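Local coordinates for protein alanine glyoxylate transaminase (PDB 2ZC0) that probably transfers the amino group of alanine to glyoxylate with the help of pyridoxal 5'-phosphate, working as a homodimeric aminotransferase, at residues E56-V61 with Q284-E289; F253-I258 with F277-I282. All coordinates share one frame; numbering follows the deposited sequence.

Contact 1 of 2, residues E56-V61 with Q284-E289; sequences EIAKEV and QYIALE
A58 and I286 mark the nearest backbone approach, 5.8 Å from CA to CA, where the helical segments 56-61 and 284-289 pass with axes 9.3 Å apart and their N-to-C directions 115° from each other. I57 points its CD1 at the I286 backbone, 3.3 Å from CA, and against E289 CB. That approach is tighter than normal carbon contact, and chi1 of I57 (113°) is far from a staggered value, so the exact placing of this branch is doubtful although the packing itself is clear. Beside it I57 CG1 touches I286 CG2 at 4.0 Å, while the other branch of I286 runs out to CD1, 3.8 Å from A58 CB. Shortening I57 to an alanine removes CG1 and CD1 and would probably open a gap over the I286 backbone and strip E289 CB of apolar cover.

In this fold type I aminotransferase the crossing packs helix 51-64, near the N-terminus, against helix 281-292; A58 also packs on L62 of the second subunit.

One turn on, V61 takes over. Its CG1 lies anti to the backbone N (chi1 170°), which brings it to Y285 CB and obliquely to the root of the ring, 3.8 Å from CG. The other methyl slides past E289, meeting its CG at 4.1 Å. The tyrosine ring then leads away from helix 56-61, and its OH bonds to K67. E289 bends at chi2, and its OE1 stays 5.6 Å from E60 OE2; R293 salt-bridges E60 and forms a long, weak ion pair with E289, which probably eases the repulsion between these two acids.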
loop_
_atom_site.group_PDB
_atom_site.type_symbol
_atom_site.label_atom_id
_atom_site.label_comp_id
_atom_site.label_asym_id
_atom_site.label_seq_id
_atom_site.Cartn_x
_atom_site.Cartn_y
_atom_site.Cartn_z
ATOM N N GLU A 56 27.414 -35.193 15.906
ATOM C CA GLU A 56 28.037 -35.127 17.228
ATOM C C GLU A 56 28.165 -33.692 17.734
ATOM O O GLU A 56 28.045 -33.460 18.936
ATOM C CB GLU A 56 29.425 -35.833 17.255
ATOM C CG GLU A 56 29.428 -37.226 17.972
ATOM C CD GLU A 56 29.924 -37.193 19.437
ATOM O OE1 GLU A 56 29.605 -38.148 20.210
ATOM O OE2 GLU A 56 30.641 -36.227 19.811
ATOM N N ILE A 57 28.403 -32.727 16.845
ATOM C CA ILE A 57 28.504 -31.346 17.316
ATOM C C ILE A 57 27.116 -30.884 17.791
ATOM O O ILE A 57 26.998 -30.155 18.780
ATOM C CB ILE A 57 29.067 -30.387 16.224
ATOM C CG1 ILE A 57 28.013 -29.385 15.779
ATOM C CG2 ILE A 57 29.566 -31.171 15.053
ATOM C CD1 ILE A 57 28.036 -28.110 16.570
ATOM N N ALA A 58 26.075 -31.343 17.101
ATOM C CA ALA A 58 24.705 -31.004 17.472
ATOM C C ALA A 58 24.415 -31.559 18.870
ATOM O O ALA A 58 23.854 -30.866 19.723
ATOM C CB ALA A 58 23.724 -31.586 16.454
ATOM N N LYS A 59 24.813 -32.808 19.101
ATOM C CA LYS A 59 24.612 -33.451 20.399
ATOM C C LYS A 59 25.389 -32.715 21.488
ATOM O O LYS A 59 24.859 -32.450 22.574
ATOM C CB LYS A 59 25.083 -34.904 20.355
ATOM C CG LYS A 59 24.658 -35.736 21.565
ATOM C CD LYS A 59 25.746 -36.704 22.012
ATOM C CE LYS A 59 26.197 -37.630 20.895
ATOM N NZ LYS A 59 27.320 -38.505 21.357
ATOM N N GLU A 60 26.650 -32.403 21.186
ATOM C CA GLU A 60 27.537 -31.697 22.107
ATOM C C GLU A 60 26.936 -30.350 22.498
ATOM O O GLU A 60 26.794 -30.033 23.686
ATOM C CB GLU A 60 28.910 -31.468 21.454
ATOM C CG GLU A 60 29.805 -32.711 21.341
ATOM C CD GLU A 60 31.074 -32.447 20.519
ATOM O OE1 GLU A 60 31.990 -33.309 20.517
ATOM O OE2 GLU A 60 31.155 -31.376 19.870
ATOM N N VAL A 61 26.592 -29.561 21.486
ATOM C CA VAL A 61 26.000 -28.250 21.696
ATOM C C VAL A 61 24.751 -28.297 22.582
ATOM O O VAL A 61 24.619 -27.507 23.516
ATOM C CB VAL A 61 25.628 -27.591 20.345
ATOM C CG1 VAL A 61 24.787 -26.356 20.585
ATOM C CG2 VAL A 61 26.898 -27.216 19.583
ATOM N N GLN A 284 22.424 -22.193 14.597
ATOM C CA GLN A 284 23.427 -21.160 14.812
ATOM C C GLN A 284 24.637 -21.740 15.548
ATOM O O GLN A 284 25.781 -21.516 15.157
ATOM C CB GLN A 284 22.835 -19.987 15.605
ATOM C CG GLN A 284 21.745 -19.185 14.879
ATOM C CD GLN A 284 21.367 -17.930 15.642
ATOM O OE1 GLN A 284 20.201 -17.740 16.025
ATOM N NE2 GLN A 284 22.352 -17.063 15.874
ATOM N N TYR A 285 24.379 -22.492 16.610
ATOM C CA TYR A 285 25.455 -23.092 17.383
ATOM C C TYR A 285 26.204 -24.151 16.570
ATOM O O TYR A 285 27.432 -24.223 16.626
ATOM C CB TYR A 285 24.898 -23.663 18.694
ATOM C CG TYR A 285 24.821 -22.616 19.784
ATOM C CD1 TYR A 285 25.981 -22.049 20.301
ATOM C CD2 TYR A 285 23.593 -22.156 20.266
ATOM C CE1 TYR A 285 25.934 -21.050 21.265
ATOM C CE2 TYR A 285 23.530 -21.151 21.235
ATOM C CZ TYR A 285 24.712 -20.603 21.726
ATOM O OH TYR A 285 24.683 -19.592 22.663
ATOM N N ILE A 286 25.467 -24.950 15.803
ATOM C CA ILE A 286 26.090 -25.961 14.957
ATOM C C ILE A 286 27.060 -25.260 14.000
ATOM O O ILE A 286 28.185 -25.721 13.787
ATOM C CB ILE A 286 25.048 -26.736 14.117
ATOM C CG1 ILE A 286 24.254 -27.705 14.997
ATOM C CG2 ILE A 286 25.749 -27.518 13.005
ATOM C CD1 ILE A 286 23.281 -28.568 14.206
ATOM N N ALA A 287 26.609 -24.147 13.423
ATOM C CA ALA A 287 27.408 -23.357 12.483
ATOM C C ALA A 287 28.593 -22.689 13.168
ATOM O O ALA A 287 29.645 -22.488 12.557
ATOM C CB ALA A 287 26.529 -22.287 11.819
ATOM N N LEU A 288 28.407 -22.333 14.436
ATOM C CA LEU A 288 29.455 -21.687 15.212
ATOM C C LEU A 288 30.628 -22.638 15.440
ATOM O O LEU A 288 31.786 -22.253 15.276
ATOM C CB LEU A 288 28.909 -21.215 16.560
ATOM C CG LEU A 288 29.940 -20.591 17.504
ATOM C CD1 LEU A 288 30.612 -19.398 16.837
ATOM C CD2 LEU A 288 29.253 -20.177 18.786
ATOM N N GLU A 289 30.321 -23.874 15.830
ATOM C CA GLU A 289 31.351 -24.881 16.064
ATOM C C GLU A 289 31.988 -25.296 14.749
ATOM O O GLU A 289 33.203 -25.443 14.656
ATOM C CB GLU A 289 30.760 -26.117 16.746
ATOM C CG GLU A 289 30.568 -25.960 18.241
ATOM C CD GLU A 289 31.845 -25.523 18.938
ATOM O OE1 GLU A 289 32.881 -26.201 18.772
ATOM O OE2 GLU A 289 31.807 -24.496 19.649
#

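Contact 2 of 2, residues F253-I258 with F277-I282; sequences FRIGWI and FCAPAI. With PMP (4'-deoxy-4'-aminopyridoxal-5'-phosphate), chain F.
R254 touches P280 with its backbone, O to CD 3.8 Å, and reaches the cofactor with its side chain. The guanidinium turns its edge to the PMP phosphate, with the phosphorus in its plane. NH2 donates to O3P over 3.0 Å at 145°, and NH1 lies beside O2P. The chain gets there by bending at chi2 and chi3 from a CG anti to the carbonyl carbon (chi1 -52°).

The next shell fixes the rotation of that group: T251 O accepts from NH1, and D276 O of the second subunit accepts from NH2. Along the backbone next to R254, F253 O stands 3.9 Å from P280 CG, while I255 puts CD1 4.2 Å from A279 CB. F253 O also accepts a hydrogen bond from S283 OG on helix 281-292, and P280, the N-cap residue of that helix, packs on P280 of the second subunit, so the loop 277-280 lies at the dimer interface.

The arrangement belongs to the phosphate pocket of a fold type I aminotransferase, where Y71 of the second subunit, G107 and T108 also bond PMP. The arginine's positive charge, turned edge-on to the phosphate and bonded to backbone carbonyls of both subunits, is likely to offset part of the phosphate's negative charge.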
loop_
_atom_site.group_PDB
_atom_site.type_symbol
_atom_site.label_atom_id
_atom_site.label_comp_id
_atom_site.label_asym_id
_atom_site.label_seq_id
_atom_site.Cartn_x
_atom_site.Cartn_y
_atom_site.Cartn_z
ATOM N N PHE A 253 19.214 -26.050 7.344
ATOM C CA PHE A 253 19.501 -25.449 8.645
ATOM C C PHE A 253 18.910 -24.034 8.736
ATOM O O PHE A 253 18.672 -23.513 9.824
ATOM C CB PHE A 253 21.025 -25.414 8.909
ATOM C CG PHE A 253 21.619 -26.765 9.250
ATOM C CD1 PHE A 253 21.361 -27.366 10.482
ATOM C CD2 PHE A 253 22.397 -27.456 8.320
ATOM C CE1 PHE A 253 21.865 -28.642 10.785
ATOM C CE2 PHE A 253 22.906 -28.733 8.612
ATOM C CZ PHE A 253 22.637 -29.327 9.849
ATOM N N ARG A 254 18.671 -23.416 7.585
ATOM C CA ARG A 254 18.085 -22.079 7.553
ATOM C C ARG A 254 19.006 -21.070 8.245
ATOM O O ARG A 254 18.579 -20.374 9.159
ATOM C CB ARG A 254 16.705 -22.075 8.266
ATOM C CG ARG A 254 15.680 -23.137 7.805
ATOM C CD ARG A 254 15.102 -22.807 6.434
ATOM N NE ARG A 254 16.136 -22.919 5.427
ATOM C CZ ARG A 254 16.320 -22.083 4.413
ATOM N NH1 ARG A 254 17.326 -22.314 3.573
ATOM N NH2 ARG A 254 15.517 -21.037 4.225
ATOM N N ILE A 255 20.266 -21.010 7.822
ATOM C CA ILE A 255 21.234 -20.068 8.391
ATOM C C ILE A 255 21.776 -19.168 7.283
ATOM O O ILE A 255 22.589 -19.589 6.452
ATOM C CB ILE A 255 22.428 -20.777 9.083
ATOM C CG1 ILE A 255 21.981 -21.407 10.409
ATOM C CG2 ILE A 255 23.540 -19.757 9.389
ATOM C CD1 ILE A 255 21.479 -20.398 11.447
ATOM N N GLY A 256 21.293 -17.929 7.275
ATOM C CA GLY A 256 21.705 -16.963 6.281
ATOM C C GLY A 256 21.986 -15.634 6.952
ATOM O O GLY A 256 21.906 -15.519 8.180
ATOM N N TRP A 257 22.298 -14.617 6.160
ATOM C CA TRP A 257 22.607 -13.331 6.748
ATOM C C TRP A 257 22.432 -12.141 5.821
ATOM O O TRP A 257 22.341 -12.276 4.599
ATOM C CB TRP A 257 24.044 -13.338 7.303
ATOM C CG TRP A 257 25.097 -13.662 6.264
ATOM C CD1 TRP A 257 25.610 -12.817 5.319
ATOM C CD2 TRP A 257 25.694 -14.944 6.012
ATOM N NE1 TRP A 257 26.482 -13.490 4.494
ATOM C CE2 TRP A 257 26.552 -14.797 4.895
ATOM C CE3 TRP A 257 25.582 -16.202 6.615
ATOM C CZ2 TRP A 257 27.293 -15.864 4.367
ATOM C CZ3 TRP A 257 26.316 -17.265 6.091
ATOM C CH2 TRP A 257 27.165 -17.089 4.975
ATOM N N ILE A 258 22.345 -10.974 6.443
ATOM C CA ILE A 258 22.239 -9.722 5.746
ATOM C C ILE A 258 23.470 -8.941 6.179
ATOM O O ILE A 258 23.948 -9.086 7.305
ATOM C CB ILE A 258 21.009 -8.907 6.197
ATOM C CG1 ILE A 258 19.731 -9.497 5.619
ATOM C CG2 ILE A 258 21.157 -7.457 5.765
ATOM C CD1 ILE A 258 18.489 -8.739 6.020
ATOM N N PHE A 277 11.485 -13.836 14.922
ATOM C CA PHE A 277 11.994 -13.819 16.299
ATOM C C PHE A 277 13.508 -13.993 16.238
ATOM O O PHE A 277 14.259 -13.125 16.674
ATOM C CB PHE A 277 11.375 -14.902 17.201
ATOM C CG PHE A 277 11.263 -14.470 18.644
ATOM C CD1 PHE A 277 10.036 -14.072 19.172
ATOM C CD2 PHE A 277 12.398 -14.370 19.451
ATOM C CE1 PHE A 277 9.939 -13.578 20.475
ATOM C CE2 PHE A 277 12.310 -13.873 20.759
ATOM C CZ PHE A 277 11.079 -13.477 21.270
ATOM N N CYS A 278 13.954 -15.118 15.694
ATOM C CA CYS A 278 15.386 -15.356 15.517
ATOM C C CYS A 278 15.605 -16.618 14.712
ATOM O O CYS A 278 14.710 -17.444 14.577
ATOM C CB CYS A 278 16.119 -15.483 16.863
ATOM S SG CYS A 278 15.725 -16.960 17.802
ATOM N N ALA A 279 16.800 -16.728 14.146
ATOM C CA ALA A 279 17.199 -17.909 13.381
ATOM C C ALA A 279 17.285 -19.025 14.431
ATOM O O ALA A 279 17.470 -18.748 15.620
ATOM C CB ALA A 279 18.566 -17.665 12.742
ATOM N N PRO A 280 17.156 -20.290 14.013
ATOM C CA PRO A 280 17.211 -21.464 14.898
ATOM C C PRO A 280 18.489 -21.507 15.743
ATOM O O PRO A 280 19.592 -21.437 15.205
ATOM C CB PRO A 280 17.150 -22.642 13.916
ATOM C CG PRO A 280 16.471 -22.067 12.714
ATOM C CD PRO A 280 17.075 -20.702 12.602
ATOM N N ALA A 281 18.340 -21.634 17.058
ATOM C CA ALA A 281 19.489 -21.674 17.959
ATOM C C ALA A 281 20.423 -22.838 17.641
ATOM O O ALA A 281 21.647 -22.663 17.570
ATOM C CB ALA A 281 19.021 -21.766 19.404
ATOM N N ILE A 282 19.853 -24.023 17.449
ATOM C CA ILE A 282 20.669 -25.186 17.138
ATOM C C ILE A 282 21.472 -24.979 15.863
ATOM O O ILE A 282 22.649 -25.315 15.811
ATOM C CB ILE A 282 19.832 -26.455 16.944
ATOM C CG1 ILE A 282 18.750 -26.199 15.906
ATOM C CG2 ILE A 282 19.255 -26.909 18.276
ATOM C CD1 ILE A 282 17.941 -27.415 15.600
HETATM N N1 PMP F . 19.728 -17.105 -3.373
HETATM C C2 PMP F . 19.843 -17.930 -4.438
HETATM C C2A PMP F . 20.365 -17.312 -5.737
HETATM C C3 PMP F . 19.501 -19.306 -4.348
HETATM O O3 PMP F . 19.629 -20.122 -5.464
HETATM C C4 PMP F . 19.014 -19.821 -3.089
HETATM C C4A PMP F . 18.647 -21.315 -2.998
HETATM N N4A PMP F . 17.238 -21.550 -2.684
HETATM C C5 PMP F . 18.901 -18.834 -1.909
HETATM C C6 PMP F . 19.273 -17.484 -2.115
HETATM C C5A PMP F . 18.401 -19.254 -0.514
HETATM O O4P PMP F . 19.126 -19.969 -0.079
HETATM P P PMP F . 18.681 -20.409 1.471
HETATM O O1P PMP F . 19.780 -19.846 2.909
HETATM O O2P PMP F . 18.739 -22.319 1.468
HETATM O O3P PMP F . 16.993 -19.900 1.902
#

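Overall arrangement
The two contacts have centres 13 Å apart and share helix 281-292, contact 2 using A279 and P280, just before the helix and at its N-cap, contact 1 the turns that follow. Along the chain contact 2 is nested within contact 1: 56-61, 253-258, 277-282, then 284-289. They touch directly, I286 CD1 lying 3.7 Å from F253 CE1, and the aliphatic part of Q284 packs on I255. Through strand 256-259, contact 2 borders the mixed sheet, whereas contact 1 brings in helix 51-64 from far earlier in the sequence. I286 touches both F253 and I57, so packing passes from near the phosphate site through helix 281-292 to helix 51-64, and both contacts also meet the second subunit.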